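Local coordinates for periplasmic beta-glucosidase (Pseudomonas aeruginosa, PDB 6R5V), which probably hydrolyses terminal, non-reducing beta-D-glucosyl residues of beta-D-glucosides, releasing beta-D-glucose in the periplasm, at residues A77-H82 with G396-A401; F123-D128 with I171-K176; R188-V193 with A484-S489. The protein carries 1 engineered substitution. All blocks are in the same frame, centred on the assembly; numbering follows the deposited sequence. Where two conformers were deposited one is given.

Interaction 1: A77-H82 with G396-A401; sequences AYDVAH and GSWSAA. With XYP (beta-D-xylopyranose), chain C.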
ATOM      1  N   ALA A  77       1.794  35.025   7.584  1.00 13.32           N
ATOM      2  CA  ALA A  77       1.044  33.755   7.460  1.00 13.25           C
ATOM      3  C   ALA A  77       1.153  32.914   8.731  1.00 13.60           C
ATOM      4  O   ALA A  77       2.052  33.098   9.564  1.00 13.60           O
ATOM      5  CB  ALA A  77       1.491  32.995   6.231  1.00 12.71           C
ATOM      6  N   TYR A  78       0.233  31.963   8.821  1.00 14.35           N
ATOM      7  CA  TYR A  78       0.197  30.990   9.939  1.00 14.11           C
ATOM      8  C   TYR A  78      -0.588  29.769   9.494  1.00 15.55           C
ATOM      9  O   TYR A  78      -1.158  29.804   8.430  1.00 15.58           O
ATOM     10  CB  TYR A  78      -0.475  31.611  11.135  1.00 14.55           C
ATOM     11  CG  TYR A  78      -0.270  30.923  12.461  1.00 14.04           C
ATOM     12  CD1 TYR A  78       0.943  30.386  12.852  1.00 15.17           C
ATOM     13  CD2 TYR A  78      -1.301  30.944  13.377  1.00 14.79           C
ATOM     14  CE1 TYR A  78       1.113  29.793  14.094  1.00 16.05           C
ATOM     15  CE2 TYR A  78      -1.134  30.424  14.642  1.00 15.67           C
ATOM     16  CZ  TYR A  78       0.067  29.843  15.002  1.00 16.48           C
ATOM     17  OH  TYR A  78       0.164  29.377  16.277  1.00 19.30           O
ATOM     18  N   ASP A  79      -0.510  28.713  10.293  1.00 17.56           N
ATOM     19  CA  ASP A  79      -1.199  27.421  10.042  0.50 17.41           C
ATOM     20  C   ASP A  79      -2.511  27.474  10.836  1.00 17.52           C
ATOM     21  O   ASP A  79      -2.556  26.918  11.932  1.00 16.67           O
ATOM     22  CB  ASP A  79      -0.296  26.245  10.436  0.50 18.29           C
ATOM     23  CG  ASP A  79       0.842  25.909   9.476  0.50 18.89           C
ATOM     24  OD1 ASP A  79       0.559  25.519   8.337  0.50 19.09           O
ATOM     25  OD2 ASP A  79       1.993  25.978   9.886  0.50 17.67           O
ATOM     26  N   VAL A  80      -3.489  28.167  10.314  1.00 16.64           N
ATOM     27  CA  VAL A  80      -4.828  28.237  10.913  1.00 18.64           C
ATOM     28  C   VAL A  80      -5.609  27.160  10.170  1.00 21.90           C
ATOM     29  O   VAL A  80      -6.061  27.404   9.045  1.00 23.85           O
ATOM     30  CB  VAL A  80      -5.424  29.645  10.803  1.00 19.84           C
ATOM     31  CG1 VAL A  80      -6.774  29.708  11.451  1.00 18.89           C
ATOM     32  CG2 VAL A  80      -4.514  30.682  11.437  1.00 20.14           C
ATOM     33  N   ALA A  81      -5.545  25.953  10.709  1.00 18.17           N
ATOM     34  CA  ALA A  81      -5.997  24.721  10.045  1.00 17.45           C
ATOM     35  C   ALA A  81      -7.452  24.462  10.420  1.00 14.68           C
ATOM     36  O   ALA A  81      -8.252  24.161   9.533  1.00 17.90           O
ATOM     37  CB  ALA A  81      -5.061  23.600  10.442  1.00 15.80           C
ATOM     38  N   HIS A  82      -7.783  24.515  11.706  1.00 12.49           N
ATOM     39  CA  HIS A  82      -9.167  24.277  12.199  1.00 13.68           C
ATOM     40  C   HIS A  82      -9.450  25.197  13.378  1.00 13.92           C
ATOM     41  O   HIS A  82      -9.999  24.729  14.416  1.00 14.93           O
ATOM     42  CB  HIS A  82      -9.357  22.792  12.550  1.00 12.26           C
ATOM     43  CG  HIS A  82      -8.442  22.278  13.611  1.00 12.02           C
ATOM     44  ND1 HIS A  82      -8.847  22.066  14.911  1.00 11.80           N
ATOM     45  CD2 HIS A  82      -7.157  21.866  13.554  1.00 11.77           C
ATOM     46  CE1 HIS A  82      -7.834  21.554  15.602  1.00 12.66           C
ATOM     47  NE2 HIS A  82      -6.788  21.469  14.813  1.00 11.42           N
ATOM     48  N   GLY A 396      -6.533  19.039  19.794  1.00 15.15           N
ATOM     49  CA  GLY A 396      -6.045  18.347  18.607  1.00 14.23           C
ATOM     50  C   GLY A 396      -4.651  18.772  18.232  1.00 14.61           C
ATOM     51  O   GLY A 396      -4.008  19.666  18.895  1.00 13.98           O
ATOM     52  N   SER A 397      -4.169  18.151  17.174  1.00 16.03           N
ATOM     53  CA  SER A 397      -2.956  18.592  16.466  1.00 18.02           C
ATOM     54  C   SER A 397      -3.281  19.853  15.635  1.00 17.81           C
ATOM     55  O   SER A 397      -4.477  20.107  15.341  1.00 17.13           O
ATOM     56  CB  SER A 397      -2.485  17.461  15.617  1.00 20.05           C
ATOM     57  OG  SER A 397      -3.564  17.036  14.795  1.00 20.33           O
ATOM     58  N   TRP A 398      -2.240  20.585  15.242  1.00 18.64           N
ATOM     59  CA  TRP A 398      -2.339  21.795  14.386  0.50 18.81           C
ATOM     60  C   TRP A 398      -3.353  22.756  15.037  1.00 17.99           C
ATOM     61  O   TRP A 398      -4.279  23.225  14.358  1.00 16.46           O
ATOM     62  CB  TRP A 398      -2.657  21.397  12.932  0.50 20.28           C
ATOM     63  CG  TRP A 398      -1.476  20.745  12.261  0.50 23.30           C
ATOM     64  CD1 TRP A 398      -1.341  19.436  11.888  0.50 22.19           C
ATOM     65  CD2 TRP A 398      -0.222  21.374  11.928  0.50 23.63           C
ATOM     66  NE1 TRP A 398      -0.103  19.217  11.341  0.50 23.48           N
ATOM     67  CE2 TRP A 398       0.612  20.382  11.362  0.50 23.54           C
ATOM     68  CE3 TRP A 398       0.274  22.680  12.034  0.50 23.29           C
ATOM     69  CZ2 TRP A 398       1.908  20.653  10.919  0.50 23.07           C
ATOM     70  CZ3 TRP A 398       1.553  22.947  11.596  0.50 23.53           C
ATOM     71  CH2 TRP A 398       2.355  21.948  11.045  0.50 22.91           C
ATOM     72  N   SER A 399      -3.175  22.979  16.331  1.00 15.98           N
ATOM     73  CA  SER A 399      -4.079  23.805  17.156  1.00 16.44           C
ATOM     74  C   SER A 399      -3.672  25.287  17.116  1.00 15.92           C
ATOM     75  O   SER A 399      -4.271  26.049  17.862  1.00 15.36           O
ATOM     76  CB  SER A 399      -4.111  23.268  18.585  1.00 15.92           C
ATOM     77  OG  SER A 399      -2.819  23.318  19.149  1.00 15.43           O
ATOM     78  N   ALA A 400      -2.784  25.705  16.209  1.00 15.34           N
ATOM     79  CA  ALA A 400      -2.519  27.145  15.962  1.00 15.46           C
ATOM     80  C   ALA A 400      -2.300  27.866  17.303  1.00 15.28           C
ATOM     81  O   ALA A 400      -1.444  27.386  18.078  1.00 16.34           O
ATOM     82  CB  ALA A 400      -3.664  27.705  15.155  1.00 15.36           C
ATOM     83  N   ALA A 401      -3.020  28.969  17.586  1.00 14.68           N
ATOM     84  CA  ALA A 401      -2.805  29.797  18.797  1.00 15.65           C
ATOM     85  C   ALA A 401      -3.794  29.386  19.897  1.00 15.46           C
ATOM     86  O   ALA A 401      -3.931  30.142  20.901  1.00 16.29           O
ATOM     87  CB  ALA A 401      -2.935  31.266  18.450  1.00 16.74           C
TER
HETATM   88  C1  XYP C   2       5.123  22.645   8.242  1.00 46.74           C
HETATM   89  C2  XYP C   2       4.396  23.815   7.539  1.00 45.20           C
HETATM   90  C3  XYP C   2       2.915  23.441   7.351  1.00 43.34           C
HETATM   91  C4  XYP C   2       2.865  22.172   6.507  1.00 38.49           C
HETATM   92  C5  XYP C   2       3.699  21.042   7.106  1.00 38.18           C
HETATM   93  O2  XYP C   2       4.646  25.020   8.292  1.00 45.31           O
HETATM   94  O3  XYP C   2       2.080  24.391   6.676  1.00 38.92           O
HETATM   95  O4  XYP C   2       1.512  21.761   6.413  1.00 29.85           O
HETATM   96  O5  XYP C   2       5.009  21.404   7.517  1.00 46.80           O
HETATM   97  O   HOH W   1      -1.398  25.002  13.745  1.00 20.46           O
HETATM   98  O   HOH W   2      -5.932  25.190  13.649  1.00 22.84           O
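Asp79 meets Trp398 at the seam of a family 3 glycosidase, where the chain leaving strand 75-78 of the TIM-barrel-like domain touches a loop of the C-terminal domain. Start at CB of Asp79, 3.9 Å from Trp398 CE3. CG lies anti to the carbonyl carbon (chi1 -76°), which carries the carboxylate past the six-membered end of the indole, the two planes turned 61° apart. OD2 then comes within 3.5 Å of Trp398 CZ3. At the tip both oxygens accept bonds from the xylose of chain C: OD1 from its O3 at 2.5 Å, OD2 from its O2 at a longer 3.2 Å. Trp398 joins the same sugar site, its CH2 4.0 Å from the xylose C1. Further along, Tyr78 CE2 rests against Ala400 CB at 3.7 Å, and two waters stitch the backbones together, one from Asp79 O to Ala400 N, the other from Trp398 O to His82 N. His82 closes the contact. Phe88 O holds its ND1, while NE2 on the far side of the ring donates a nearly straight bond (160°) to Ser397 O, 2.7 Å away and close to the imidazole plane.

Interaction 2: F123-D128 with I171-K176; sequences FSPMVD and IMAAVK. With XYP (beta-D-xylopyranose), chain C.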
ATOM      1  N   PHE A 123      -1.988  28.746   5.928  1.00 13.44           N
ATOM      2  CA  PHE A 123      -1.582  27.559   5.143  1.00 14.82           C
ATOM      3  C   PHE A 123      -2.658  26.495   5.347  1.00 14.61           C
ATOM      4  O   PHE A 123      -2.465  25.602   6.185  1.00 15.72           O
ATOM      5  CB  PHE A 123      -0.205  27.052   5.536  1.00 15.24           C
ATOM      6  CG  PHE A 123       0.901  28.068   5.416  1.00 16.95           C
ATOM      7  CD1 PHE A 123       1.066  28.805   4.260  1.00 18.30           C
ATOM      8  CD2 PHE A 123       1.766  28.294   6.467  1.00 18.89           C
ATOM      9  CE1 PHE A 123       2.101  29.724   4.157  1.00 19.02           C
ATOM     10  CE2 PHE A 123       2.794  29.221   6.365  1.00 18.85           C
ATOM     11  CZ  PHE A 123       2.950  29.933   5.210  1.00 18.53           C
ATOM     12  N   SER A 124      -3.766  26.684   4.661  1.00 15.00           N
ATOM     13  CA  SER A 124      -5.028  25.896   4.778  0.50 14.69           C
ATOM     14  C   SER A 124      -5.916  26.318   3.613  1.00 14.69           C
ATOM     15  O   SER A 124      -5.705  27.398   3.057  1.00 14.69           O
ATOM     16  CB  SER A 124      -5.627  26.103   6.165  0.50 15.52           C
ATOM     17  OG  SER A 124      -6.984  25.688   6.304  0.50 14.81           O
ATOM     18  N   PRO A 125      -6.865  25.491   3.121  1.00 13.31           N
ATOM     19  CA  PRO A 125      -7.173  24.166   3.655  1.00 13.00           C
ATOM     20  C   PRO A 125      -6.167  23.094   3.189  1.00 13.19           C
ATOM     21  O   PRO A 125      -5.563  23.239   2.130  1.00 12.34           O
ATOM     22  CB  PRO A 125      -8.557  23.903   3.058  1.00 13.28           C
ATOM     23  CG  PRO A 125      -8.489  24.572   1.687  1.00 12.69           C
ATOM     24  CD  PRO A 125      -7.621  25.790   1.899  1.00 13.33           C
ATOM     25  N   MET A 126      -6.008  22.062   4.017  1.00 13.43           N
ATOM     26  CA  MET A 126      -5.386  20.775   3.609  1.00 12.62           C
ATOM     27  C   MET A 126      -6.436  19.904   2.898  1.00 11.51           C
ATOM     28  O   MET A 126      -7.462  19.569   3.493  1.00 13.72           O
ATOM     29  CB  MET A 126      -4.800  20.090   4.839  1.00 12.72           C
ATOM     30  CG  MET A 126      -3.950  18.853   4.523  1.00 13.99           C
ATOM     31  SD  MET A 126      -4.978  17.398   4.303  1.00 16.34           S
ATOM     32  CE  MET A 126      -3.785  16.084   4.564  1.00 17.10           C
ATOM     33  N   VAL A 127      -6.215  19.567   1.636  1.00 12.32           N
ATOM     34  CA  VAL A 127      -7.239  18.880   0.789  1.00 12.54           C
ATOM     35  C   VAL A 127      -6.706  17.596   0.164  1.00 12.31           C
ATOM     36  O   VAL A 127      -7.269  17.126  -0.874  1.00 12.56           O
ATOM     37  CB  VAL A 127      -7.799  19.840  -0.275  1.00 13.31           C
ATOM     38  CG1 VAL A 127      -8.407  21.075   0.388  1.00 14.53           C
ATOM     39  CG2 VAL A 127      -6.772  20.236  -1.327  1.00 13.23           C
ATOM     40  N   ASP A 128      -5.684  17.013   0.779  1.00 11.85           N
ATOM     41  CA  ASP A 128      -5.048  15.761   0.297  1.00 11.72           C
ATOM     42  C   ASP A 128      -6.006  14.601   0.571  1.00 11.30           C
ATOM     43  O   ASP A 128      -6.420  14.456   1.718  1.00 12.18           O
ATOM     44  CB  ASP A 128      -3.779  15.503   1.052  1.00 11.88           C
ATOM     45  CG  ASP A 128      -2.765  16.610   0.965  1.00 11.94           C
ATOM     46  OD1 ASP A 128      -2.657  17.214  -0.116  1.00 12.63           O
ATOM     47  OD2 ASP A 128      -2.136  16.884   1.990  1.00 13.05           O
ATOM     48  N   ILE A 171      -8.708  36.449   5.025  1.00 16.20           N
ATOM     49  CA  ILE A 171      -7.305  35.982   4.872  1.00 15.16           C
ATOM     50  C   ILE A 171      -7.208  35.224   3.549  1.00 14.91           C
ATOM     51  O   ILE A 171      -8.207  34.676   3.086  1.00 14.58           O
ATOM     52  CB  ILE A 171      -6.832  35.111   6.042  1.00 15.18           C
ATOM     53  CG1 ILE A 171      -7.558  33.755   6.114  1.00 15.37           C
ATOM     54  CG2 ILE A 171      -6.910  35.881   7.333  1.00 15.32           C
ATOM     55  CD1 ILE A 171      -7.097  32.905   7.279  1.00 16.29           C
ATOM     56  N   MET A 172      -5.996  35.130   3.020  1.00 13.50           N
ATOM     57  CA  MET A 172      -5.732  34.376   1.791  1.00 13.95           C
ATOM     58  C   MET A 172      -5.590  32.893   2.164  1.00 13.29           C
ATOM     59  O   MET A 172      -4.987  32.559   3.209  1.00 12.39           O
ATOM     60  CB  MET A 172      -4.453  34.865   1.093  1.00 15.21           C
ATOM     61  CG  MET A 172      -4.093  34.048  -0.114  1.00 16.09           C
ATOM     62  SD  MET A 172      -2.829  34.858  -1.165  1.00 17.56           S
ATOM     63  CE  MET A 172      -3.740  36.315  -1.676  1.00 18.03           C
ATOM     64  N   ALA A 173      -6.176  32.037   1.355  1.00 11.39           N
ATOM     65  CA  ALA A 173      -6.009  30.577   1.490  1.00 11.64           C
ATOM     66  C   ALA A 173      -4.761  30.174   0.675  1.00 11.81           C
ATOM     67  O   ALA A 173      -4.654  30.495  -0.568  1.00 13.21           O
ATOM     68  CB  ALA A 173      -7.208  29.832   0.996  1.00 11.72           C
ATOM     69  N   ALA A 174      -3.869  29.467   1.330  1.00 10.98           N
ATOM     70  CA  ALA A 174      -2.760  28.749   0.677  1.00 11.25           C
ATOM     71  C   ALA A 174      -3.098  27.257   0.762  1.00 11.30           C
ATOM     72  O   ALA A 174      -2.812  26.629   1.774  1.00 11.98           O
ATOM     73  CB  ALA A 174      -1.426  29.120   1.269  1.00 12.15           C
ATOM     74  N   VAL A 175      -3.798  26.766  -0.268  1.00 11.32           N
ATOM     75  CA  VAL A 175      -4.250  25.340  -0.344  1.00 11.46           C
ATOM     76  C   VAL A 175      -3.030  24.429  -0.335  1.00 10.13           C
ATOM     77  O   VAL A 175      -2.014  24.767  -0.959  1.00  9.99           O
ATOM     78  CB  VAL A 175      -5.165  25.062  -1.546  1.00 11.04           C
ATOM     79  CG1 VAL A 175      -4.545  25.287  -2.897  1.00 11.39           C
ATOM     80  CG2 VAL A 175      -5.790  23.688  -1.464  1.00 11.09           C
ATOM     81  N   LYS A 176      -3.114  23.316   0.401  1.00 10.43           N
ATOM     82  CA  LYS A 176      -1.966  22.381   0.536  1.00 10.36           C
ATOM     83  C   LYS A 176      -2.483  20.939   0.546  1.00 10.16           C
ATOM     84  O   LYS A 176      -3.664  20.710   0.724  1.00 10.21           O
ATOM     85  CB  LYS A 176      -1.203  22.759   1.812  1.00 11.47           C
ATOM     86  CG  LYS A 176      -1.923  22.437   3.106  1.00 12.58           C
ATOM     87  CD  LYS A 176      -1.203  23.016   4.322  1.00 13.26           C
ATOM     88  CE  LYS A 176      -1.803  22.585   5.631  1.00 14.94           C
ATOM     89  NZ  LYS A 176      -0.979  23.163   6.705  1.00 16.75           N
TER
HETATM   90  C1  XYP C   2       5.123  22.645   8.242  1.00 46.74           C
HETATM   91  C2  XYP C   2       4.396  23.815   7.539  1.00 45.20           C
HETATM   92  C3  XYP C   2       2.915  23.441   7.351  1.00 43.34           C
HETATM   93  C4  XYP C   2       2.865  22.172   6.507  1.00 38.49           C
HETATM   94  C5  XYP C   2       3.699  21.042   7.106  1.00 38.18           C
HETATM   95  O2  XYP C   2       4.646  25.020   8.292  1.00 45.31           O
HETATM   96  O3  XYP C   2       2.080  24.391   6.676  1.00 38.92           O
HETATM   97  O4  XYP C   2       1.512  21.761   6.413  1.00 29.85           O
HETATM   98  O5  XYP C   2       5.009  21.404   7.517  1.00 46.80           O
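Lys176 on strand 172-178 forms a single parallel bridge with Met126, its N donating to Pro125 O (3.0 Å) and its O accepting from Val127 N (2.9 Å), both bonds close to straight. Before the bridge the chain makes a cis peptide into Pro125. The two segments run 44° apart.

Lys176 has the largest share of the contact. Its CG sits between the backbone N and the carbonyl carbon (chi1 71°), and from there the chain runs fully extended along Met126, whose CB is 4.0 Å from Lys176 CE. The ammonium ends between protein and sugar: NZ donates to Phe123 O at 2.9 Å, from a position tilted out of the carbonyl plane, and to O4 of the chain C xylose, also at 2.9 Å. A weak bond to the sugar O3 and a long, weak ion pair with Asp79 add to this grip. The Phe123 ring turns its edge to Ala174, with CD1 3.9 Å from Ala174 CB. Farther from the sugar, Val127 and Val175 cross at about a right angle, their CG2 methyls 3.6 Å apart. Asp128 works in the second shell: OD2 holds ND1 of His177, whose NE2 bonds the xylose, and OD1 is bonded to Tyr208.

The contact is buried in the barrel wall, between the sugar and the surrounding helices. Strand 218-221 flanks Ala174 and Lys176, helix 146-161 packs on Pro125 and Val127, and helix 206-213 covers Val127 and Val175.

Interaction 3: R188-V193 with A484-S489; sequences RDYNTV and AHEASS. With XYP (beta-D-xylopyranose), chain B; XYP (beta-D-xylopyranose), chain C.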
ATOM      1  N   ARG A 188       3.963   6.177   5.603  1.00 11.08           N
ATOM      2  CA  ARG A 188       5.107   6.861   6.253  1.00 11.12           C
ATOM      3  C   ARG A 188       5.151   8.301   5.776  1.00 11.47           C
ATOM      4  O   ARG A 188       5.134   8.544   4.528  1.00 10.73           O
ATOM      5  CB  ARG A 188       6.435   6.147   5.967  1.00 13.27           C
ATOM      6  CG  ARG A 188       6.489   4.750   6.560  1.00 13.66           C
ATOM      7  CD  ARG A 188       7.787   3.981   6.400  1.00 13.62           C
ATOM      8  NE  ARG A 188       8.141   3.518   5.080  1.00 16.30           N
ATOM      9  CZ  ARG A 188       7.759   2.353   4.498  1.00 16.09           C
ATOM     10  NH1 ARG A 188       6.869   1.560   5.065  1.00 14.84           N
ATOM     11  NH2 ARG A 188       8.259   2.012   3.310  1.00 15.49           N
ATOM     12  N   ASP A 189       5.186   9.254   6.702  1.00 11.14           N
ATOM     13  CA  ASP A 189       5.167  10.667   6.284  1.00 11.99           C
ATOM     14  C   ASP A 189       6.362  10.924   5.346  1.00 10.73           C
ATOM     15  O   ASP A 189       7.450  10.288   5.510  1.00 10.88           O
ATOM     16  CB  ASP A 189       5.116  11.637   7.452  1.00 12.67           C
ATOM     17  CG  ASP A 189       4.389  12.949   7.101  1.00 14.02           C
ATOM     18  OD1 ASP A 189       4.116  13.209   5.882  1.00 12.57           O
ATOM     19  OD2 ASP A 189       4.095  13.682   8.046  1.00 14.30           O
ATOM     20  N   TYR A 190       6.149  11.811   4.369  1.00 10.72           N
ATOM     21  CA  TYR A 190       7.148  12.309   3.399  1.00 11.98           C
ATOM     22  C   TYR A 190       7.567  11.228   2.391  1.00 12.65           C
ATOM     23  O   TYR A 190       8.412  11.513   1.521  1.00 11.70           O
ATOM     24  CB  TYR A 190       8.426  12.766   4.100  1.00 12.72           C
ATOM     25  CG  TYR A 190       8.241  13.535   5.377  1.00 12.95           C
ATOM     26  CD1 TYR A 190       7.534  14.722   5.378  1.00 13.68           C
ATOM     27  CD2 TYR A 190       8.805  13.090   6.566  1.00 13.85           C
ATOM     28  CE1 TYR A 190       7.368  15.452   6.537  1.00 14.01           C
ATOM     29  CE2 TYR A 190       8.643  13.806   7.740  1.00 14.00           C
ATOM     30  CZ  TYR A 190       7.948  14.999   7.716  1.00 14.83           C
ATOM     31  OH  TYR A 190       7.836  15.761   8.853  1.00 16.88           O
ATOM     32  N   ASN A 191       6.957  10.042   2.446  1.00 11.86           N
ATOM     33  CA  ASN A 191       7.406   8.899   1.621  1.00 11.17           C
ATOM     34  C   ASN A 191       6.894   9.021   0.165  1.00 10.56           C
ATOM     35  O   ASN A 191       5.927   9.750  -0.130  1.00 11.69           O
ATOM     36  CB  ASN A 191       7.029   7.526   2.192  1.00 10.89           C
ATOM     37  CG  ASN A 191       7.966   6.428   1.735  1.00 11.01           C
ATOM     38  OD1 ASN A 191       9.060   6.712   1.216  1.00 12.22           O
ATOM     39  ND2 ASN A 191       7.538   5.172   1.842  1.00 10.94           N
ATOM     40  N   THR A 192       7.583   8.292  -0.682  1.00 10.54           N
ATOM     41  CA  THR A 192       7.272   8.022  -2.107  1.00 10.40           C
ATOM     42  C   THR A 192       5.771   7.966  -2.394  1.00 10.26           C
ATOM     43  O   THR A 192       5.041   7.247  -1.727  1.00  9.97           O
ATOM     44  CB  THR A 192       7.949   6.716  -2.540  1.00 10.27           C
ATOM     45  OG1 THR A 192       9.323   6.925  -2.184  1.00 10.06           O
ATOM     46  CG2 THR A 192       7.729   6.509  -4.025  1.00 10.61           C
ATOM     47  N   VAL A 193       5.353   8.648  -3.462  1.00 10.84           N
ATOM     48  CA  VAL A 193       3.999   8.535  -4.012  1.00 11.25           C
ATOM     49  C   VAL A 193       4.145   8.120  -5.435  1.00 11.04           C
ATOM     50  O   VAL A 193       4.914   8.759  -6.200  1.00 10.30           O
ATOM     51  CB  VAL A 193       3.139   9.804  -3.875  1.00 11.28           C
ATOM     52  CG1 VAL A 193       1.782   9.614  -4.547  1.00 13.70           C
ATOM     53  CG2 VAL A 193       2.989  10.132  -2.414  1.00 11.60           C
ATOM     54  N   ALA A 484      -1.206  11.826  15.966  1.00 17.07           N
ATOM     55  CA  ALA A 484      -1.825  12.067  14.644  1.00 20.88           C
ATOM     56  C   ALA A 484      -1.436  13.473  14.228  1.00 21.76           C
ATOM     57  O   ALA A 484      -2.303  14.381  14.140  1.00 22.64           O
ATOM     58  CB  ALA A 484      -3.319  11.876  14.688  1.00 23.18           C
ATOM     59  N   HIS A 485      -0.133  13.647  14.077  1.00 21.33           N
ATOM     60  CA  HIS A 485       0.422  14.916  13.571  1.00 27.57           C
ATOM     61  C   HIS A 485       1.499  14.642  12.505  1.00 22.59           C
ATOM     62  O   HIS A 485       1.710  13.504  12.108  1.00 20.12           O
ATOM     63  CB  HIS A 485       0.795  15.767  14.787  1.00 34.74           C
ATOM     64  CG  HIS A 485       2.236  15.844  15.119  1.00 42.31           C
ATOM     65  ND1 HIS A 485       2.996  16.920  14.734  1.00 52.06           N
ATOM     66  CD2 HIS A 485       3.031  15.051  15.870  1.00 51.03           C
ATOM     67  CE1 HIS A 485       4.221  16.770  15.192  1.00 53.91           C
ATOM     68  NE2 HIS A 485       4.270  15.628  15.900  1.00 53.46           N
ATOM     69  N   GLU A 486       2.158  15.692  12.055  1.00 21.29           N
ATOM     70  CA  GLU A 486       3.236  15.527  11.055  1.00 20.24           C
ATOM     71  C   GLU A 486       4.234  14.486  11.568  1.00 17.61           C
ATOM     72  O   GLU A 486       4.651  14.573  12.752  1.00 18.36           O
ATOM     73  CB  GLU A 486       3.881  16.880  10.811  1.00 21.39           C
ATOM     74  CG  GLU A 486       4.925  16.792   9.744  1.00 22.10           C
ATOM     75  CD  GLU A 486       5.649  18.092   9.519  1.00 21.10           C
ATOM     76  OE1 GLU A 486       5.147  19.127  10.034  1.00 22.94           O
ATOM     77  OE2 GLU A 486       6.685  18.057   8.814  1.00 20.72           O
ATOM     78  N   ALA A 487       4.608  13.556  10.702  1.00 15.54           N
ATOM     79  CA  ALA A 487       5.623  12.509  10.926  1.00 17.06           C
ATOM     80  C   ALA A 487       5.157  11.428  11.913  1.00 18.42           C
ATOM     81  O   ALA A 487       5.892  10.436  12.008  1.00 23.13           O
ATOM     82  CB  ALA A 487       6.919  13.115  11.376  1.00 17.02           C
ATOM     83  N   SER A 488       3.939  11.455  12.443  1.00 13.94           N
ATOM     84  CA  SER A 488       3.500  10.456  13.455  0.50 14.47           C
ATOM     85  C   SER A 488       2.734   9.301  12.781  1.00 14.07           C
ATOM     86  O   SER A 488       1.573   9.062  13.122  1.00 13.73           O
ATOM     87  CB  SER A 488       2.712  11.115  14.555  0.50 15.63           C
ATOM     88  OG  SER A 488       3.483  12.139  15.187  0.50 18.92           O
ATOM     89  N   SER A 489       3.390   8.582  11.892  1.00 12.05           N
ATOM     90  CA  SER A 489       2.813   7.387  11.230  1.00 12.33           C
ATOM     91  C   SER A 489       2.798   6.214  12.210  1.00 11.72           C
ATOM     92  O   SER A 489       3.695   6.059  12.996  1.00 10.37           O
ATOM     93  CB  SER A 489       3.547   7.076   9.989  1.00 13.08           C
ATOM     94  OG  SER A 489       3.457   8.192   9.116  1.00 13.96           O
TER
HETATM   95  O1  XYP B   1      10.240  21.029  11.936  1.00 50.53           O
HETATM   96  C1  XYP B   1       9.571  21.712  10.869  1.00 46.41           C
HETATM   97  C2  XYP B   1       9.086  20.673   9.875  1.00 45.82           C
HETATM   98  C3  XYP B   1       8.376  21.397   8.710  1.00 46.09           C
HETATM   99  C4  XYP B   1       7.234  22.233   9.318  1.00 48.87           C
HETATM  100  C5  XYP B   1       7.787  23.245  10.313  1.00 49.66           C
HETATM  101  O2  XYP B   1      10.290  19.969   9.525  1.00 48.72           O
HETATM  102  O3  XYP B   1       7.879  20.568   7.629  1.00 33.87           O
HETATM  103  O4  XYP B   1       6.521  22.961   8.328  1.00 48.96           O
HETATM  104  O5  XYP B   1       8.480  22.518  11.344  1.00 54.48           O
HETATM  105  C1  XYP C   2       5.123  22.645   8.242  1.00 46.74           C
HETATM  106  C2  XYP C   2       4.396  23.815   7.539  1.00 45.20           C
HETATM  107  C3  XYP C   2       2.915  23.441   7.351  1.00 43.34           C
HETATM  108  C4  XYP C   2       2.865  22.172   6.507  1.00 38.49           C
HETATM  109  C5  XYP C   2       3.699  21.042   7.106  1.00 38.18           C
HETATM  110  O2  XYP C   2       4.646  25.020   8.292  1.00 45.31           O
HETATM  111  O3  XYP C   2       2.080  24.391   6.676  1.00 38.92           O
HETATM  112  O4  XYP C   2       1.512  21.761   6.413  1.00 29.85           O
HETATM  113  O5  XYP C   2       5.009  21.404   7.517  1.00 46.80           O
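Tyr190 OH donates a short bond, 2.6 Å, to Glu486 OE2. The carboxylate oxygen lies at the edge of the phenol ring, near its plane, while the two planes stand 78° apart; the hydroxyl arrives on the anti side of OE2, somewhat out of the carboxylate plane. Alongside, Asp189 OD2 takes the backbone N-H of Ala487 on its anti lone pair, at 2.7 Å and 155°. A weak bond, 3.2 Å from Asp189 N to Ser489 OG, completes the first shell, with Ala487 CB filling in 4.1 Å from Tyr190 CE2.

Two type II turns set these groups up. In 188-191 and in 485-488 the third residue, Tyr190 and Ala487 respectively, has positive phi, and the turns face each other across the domain boundary. Asp189 also folds over its neighbour: its CG lies 3.9 Å above the centre of the Tyr190 ring. Weak bonds from Tyr181 and Trp135 hold Asp189 OD1, and Gly187 O holds Ser489 OG. From the second subunit, Arg585 makes a salt bridge to Glu486 OE2 and also bonds the sugar, and Ser597 bonds Asp189 O.

Glu486 CG is anti to the backbone N (chi1 -177°), and the extended chain delivers the carboxylate to the linked sugars, OE2 3.0 Å from O3 of the chain B xylose and OE1 3.4 Å from O5 of the chain C xylose. A carboxylate gripped by a tyrosine of one domain and an arginine of another subunit should have little freedom to swing, which is consistent with a sugar pocket finished by dimerisation.

Overall arrangement
Interaction 2 is the most deeply buried and stays within the barrel, joining strand 172-178 to the loop after neighbouring strand 121-122 by backbone bonds, apolar side chains and a buried lysine that reaches the sugar. Interactions 1 and 3 instead tie the barrel to the C-terminal domain, through loops and, in interaction 1, the end of strand 75-78. Both bring a carboxylate to the sugars; interaction 1, partly buried, adds an indole, waters and a histidine-carbonyl bond, interaction 3 a tyrosine hydroxyl and partners from the second subunit. Interactions 1 and 2 touch through a probable hydrogen bond, Phe123 N to Tyr78 O (2.8 Å), just past strand 121-122. Interactions 1 and 3 meet at Ser397 OG and Ala484 O. All three converge on the chain C xylose.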